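Probable quinone reductase Qor (NADPH:quinone reductase) (Zeta-crystallin homolog protein) (Mycobacterium tuberculosis, PDB 4RVS) binds NADPH and probably passes its electrons to quinones, as a zeta-crystallin-like member of the zinc-binding dehydrogenase family. Local coordinates at residues Leu159-Thr164 and Ala295-Val300. Residues are numbered along the deposited sequence; the frame is centred on the assembly and turned at random.
Sequences LTQWAT and AITVAV
With CG opposite the carbonyl carbon (chi1 -58°) and the chain extended beyond it, Gln-161 carries its carboxamide off helix 154-165 to the backbone of Thr-297. There it takes both main-chain polar groups, much as a neighbouring peptide would. Thr-297 N donates to OE1 of Gln-161 at 2.8 Å, somewhat tilted from the carbonyl plane, while NE2 of Gln-161 donates to Thr-297 O at 3.1 Å, the acceptor lying practically in the amide plane. Both bonds are nearly straight at hydrogen, and gripped at both ends the amide can hardly flip; the hydroxyl of Thr-297 adds a weak bond to OE1. Two waters extend the polar seam: one links the main-chain oxygens of Gln-161 and Ala-295, the other gives its hydrogens to OE1 of Gln-161 and to Ala-295 O. Beside it the contact turns apolar. CD1 of Ile-296 sits over one face of the Trp-162 indole, 3.8 Å from the five-membered-ring centroid, a CH-pi contact; His-131 and Leu-287 also meet this tryptophan. The loop between helix 277-292 and strand 300-305 is thereby joined to the helix of the NADPH-binding Gly-154 and Val-155, one side-chain amide satisfying N and O of surface-lying Thr-297 and setting the loop's position.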
ATOM      1  N   LEU A 159       2.844  18.084   8.778  1.00  9.11           N
ATOM      2  CA  LEU A 159       3.563  16.895   8.324  1.00 11.12           C
ATOM      3  C   LEU A 159       5.060  17.123   8.417  1.00  9.56           C
ATOM      4  O   LEU A 159       5.797  16.276   8.910  1.00 10.42           O
ATOM      5  CB  LEU A 159       3.190  16.550   6.882  1.00  9.65           C
ATOM      6  CG  LEU A 159       1.873  15.800   6.696  1.00 10.74           C
ATOM      7  CD1 LEU A 159       1.548  15.682   5.215  1.00 12.76           C
ATOM      8  CD2 LEU A 159       1.950  14.437   7.322  1.00 11.56           C
ATOM      9  N   THR A 160       5.505  18.285   7.959  1.00  9.37           N
ATOM     10  CA  THR A 160       6.936  18.583   7.942  1.00  9.73           C
ATOM     11  C   THR A 160       7.534  18.659   9.355  1.00 12.02           C
ATOM     12  O   THR A 160       8.564  18.045   9.627  1.00 10.80           O
ATOM     13  CB  THR A 160       7.204  19.880   7.165  1.00 12.17           C
ATOM     14  OG1 THR A 160       6.706  19.733   5.826  1.00 12.30           O
ATOM     15  CG2 THR A 160       8.690  20.180   7.116  1.00 10.37           C
ATOM     16  N   GLN A 161       6.884  19.390  10.257  1.00 10.64           N
ATOM     17  CA  GLN A 161       7.411  19.535  11.612  1.00 12.13           C
ATOM     18  C   GLN A 161       7.384  18.220  12.361  1.00 14.08           C
ATOM     19  O   GLN A 161       8.335  17.887  13.066  1.00 12.32           O
ATOM     20  CB  GLN A 161       6.599  20.545  12.414  1.00 13.12           C
ATOM     21  CG  GLN A 161       6.505  21.927  11.837  1.00 19.05           C
ATOM     22  CD  GLN A 161       5.601  22.788  12.686  1.00 21.99           C
ATOM     23  OE1 GLN A 161       5.852  22.964  13.879  1.00 19.56           O
ATOM     24  NE2 GLN A 161       4.524  23.293  12.092  1.00 18.37           N
ATOM     25  N   TRP A 162       6.280  17.485  12.230  1.00 10.63           N
ATOM     26  CA  TRP A 162       6.136  16.219  12.947  1.00 11.84           C
ATOM     27  C   TRP A 162       7.131  15.184  12.442  1.00 11.64           C
ATOM     28  O   TRP A 162       7.792  14.511  13.232  1.00 11.29           O
ATOM     29  CB  TRP A 162       4.709  15.683  12.820  1.00 11.35           C
ATOM     30  CG  TRP A 162       4.274  14.866  14.001  1.00 12.09           C
ATOM     31  CD1 TRP A 162       5.077  14.250  14.917  1.00 12.07           C
ATOM     32  CD2 TRP A 162       2.927  14.608  14.408  1.00 10.71           C
ATOM     33  NE1 TRP A 162       4.309  13.613  15.868  1.00 13.91           N
ATOM     34  CE2 TRP A 162       2.984  13.816  15.573  1.00 12.07           C
ATOM     35  CE3 TRP A 162       1.673  14.965  13.895  1.00 11.17           C
ATOM     36  CZ2 TRP A 162       1.839  13.388  16.244  1.00 12.86           C
ATOM     37  CZ3 TRP A 162       0.537  14.534  14.558  1.00 11.48           C
ATOM     38  CH2 TRP A 162       0.624  13.760  15.719  1.00 10.67           C
ATOM     39  N   ALA A 163       7.249  15.057  11.126  1.00 12.66           N
ATOM     40  CA  ALA A 163       8.182  14.072  10.569  1.00 11.10           C
ATOM     41  C   ALA A 163       9.614  14.416  10.989  1.00 11.88           C
ATOM     42  O   ALA A 163      10.387  13.533  11.360  1.00 10.65           O
ATOM     43  CB  ALA A 163       8.054  14.007   9.059  1.00 10.33           C
ATOM     44  N   THR A 164       9.956  15.701  10.967  1.00 10.98           N
ATOM     45  CA  THR A 164      11.299  16.125  11.365  1.00 10.72           C
ATOM     46  C   THR A 164      11.557  15.758  12.830  1.00 13.35           C
ATOM     47  O   THR A 164      12.615  15.231  13.174  1.00 13.73           O
ATOM     48  CB  THR A 164      11.517  17.626  11.136  1.00 15.82           C
ATOM     49  OG1 THR A 164      11.314  17.935   9.747  1.00 15.55           O
ATOM     50  CG2 THR A 164      12.929  18.024  11.515  1.00 16.47           C
ATOM     51  N   ALA A 295       7.009  20.725  19.707  1.00 16.65           N
ATOM     52  CA  ALA A 295       7.534  19.999  18.560  1.00 18.58           C
ATOM     53  C   ALA A 295       6.707  20.359  17.331  1.00 20.97           C
ATOM     54  O   ALA A 295       7.207  20.339  16.208  1.00 20.14           O
ATOM     55  CB  ALA A 295       7.494  18.505  18.813  1.00 21.64           C
ATOM     56  N   ILE A 296       5.432  20.677  17.553  1.00 15.66           N
ATOM     57  CA  ILE A 296       4.561  21.180  16.499  1.00 13.85           C
ATOM     58  C   ILE A 296       4.020  22.543  16.936  1.00 19.74           C
ATOM     59  O   ILE A 296       3.557  22.688  18.065  1.00 17.81           O
ATOM     60  CB  ILE A 296       3.374  20.225  16.252  1.00 15.20           C
ATOM     61  CG1 ILE A 296       3.871  18.871  15.748  1.00 16.51           C
ATOM     62  CG2 ILE A 296       2.383  20.822  15.254  1.00 15.07           C
ATOM     63  CD1 ILE A 296       2.791  17.817  15.735  1.00 17.06           C
ATOM     64  N   THR A 297       4.102  23.535  16.054  1.00 16.80           N
ATOM     65  CA  THR A 297       3.533  24.857  16.319  1.00 19.06           C
ATOM     66  C   THR A 297       2.538  25.190  15.216  1.00 21.71           C
ATOM     67  O   THR A 297       2.753  24.846  14.051  1.00 20.17           O
ATOM     68  CB  THR A 297       4.623  25.949  16.387  1.00 20.08           C
ATOM     69  OG1 THR A 297       5.276  26.064  15.118  1.00 26.48           O
ATOM     70  CG2 THR A 297       5.655  25.607  17.429  1.00 20.74           C
ATOM     71  N   VAL A 298       1.436  25.840  15.578  1.00 17.65           N
ATOM     72  CA  VAL A 298       0.444  26.230  14.585  1.00 19.80           C
ATOM     73  C   VAL A 298       0.185  27.717  14.735  1.00 24.73           C
ATOM     74  O   VAL A 298      -0.334  28.160  15.757  1.00 20.63           O
ATOM     75  CB  VAL A 298      -0.875  25.452  14.742  1.00 20.54           C
ATOM     76  CG1 VAL A 298      -1.910  25.967  13.759  1.00 22.68           C
ATOM     77  CG2 VAL A 298      -0.649  23.967  14.514  1.00 18.02           C
ATOM     78  N   ALA A 299       0.558  28.486  13.719  1.00 19.83           N
ATOM     79  CA  ALA A 299       0.419  29.938  13.767  1.00 25.31           C
ATOM     80  C   ALA A 299      -1.034  30.366  13.620  1.00 22.96           C
ATOM     81  O   ALA A 299      -1.721  29.934  12.693  1.00 23.75           O
ATOM     82  CB  ALA A 299       1.268  30.584  12.671  1.00 25.38           C
ATOM     83  N   VAL A 300      -1.504  31.216  14.528  1.00 21.98           N
ATOM     84  CA  VAL A 300      -2.822  31.821  14.368  1.00 22.76           C
ATOM     85  C   VAL A 300      -2.604  33.248  13.890  1.00 23.17           C
ATOM     86  O   VAL A 300      -1.996  34.050  14.597  1.00 24.62           O
ATOM     87  CB  VAL A 300      -3.630  31.812  15.680  1.00 25.14           C
ATOM     88  CG1 VAL A 300      -4.970  32.525  15.488  1.00 22.66           C
ATOM     89  CG2 VAL A 300      -3.841  30.384  16.163  1.00 25.51           C
TER
HETATM   90  O   HOH W   1       9.492  19.752  14.566  1.00 27.12           O
HETATM   91  O   HOH W   2       8.185  23.027  14.955  1.00 32.26           O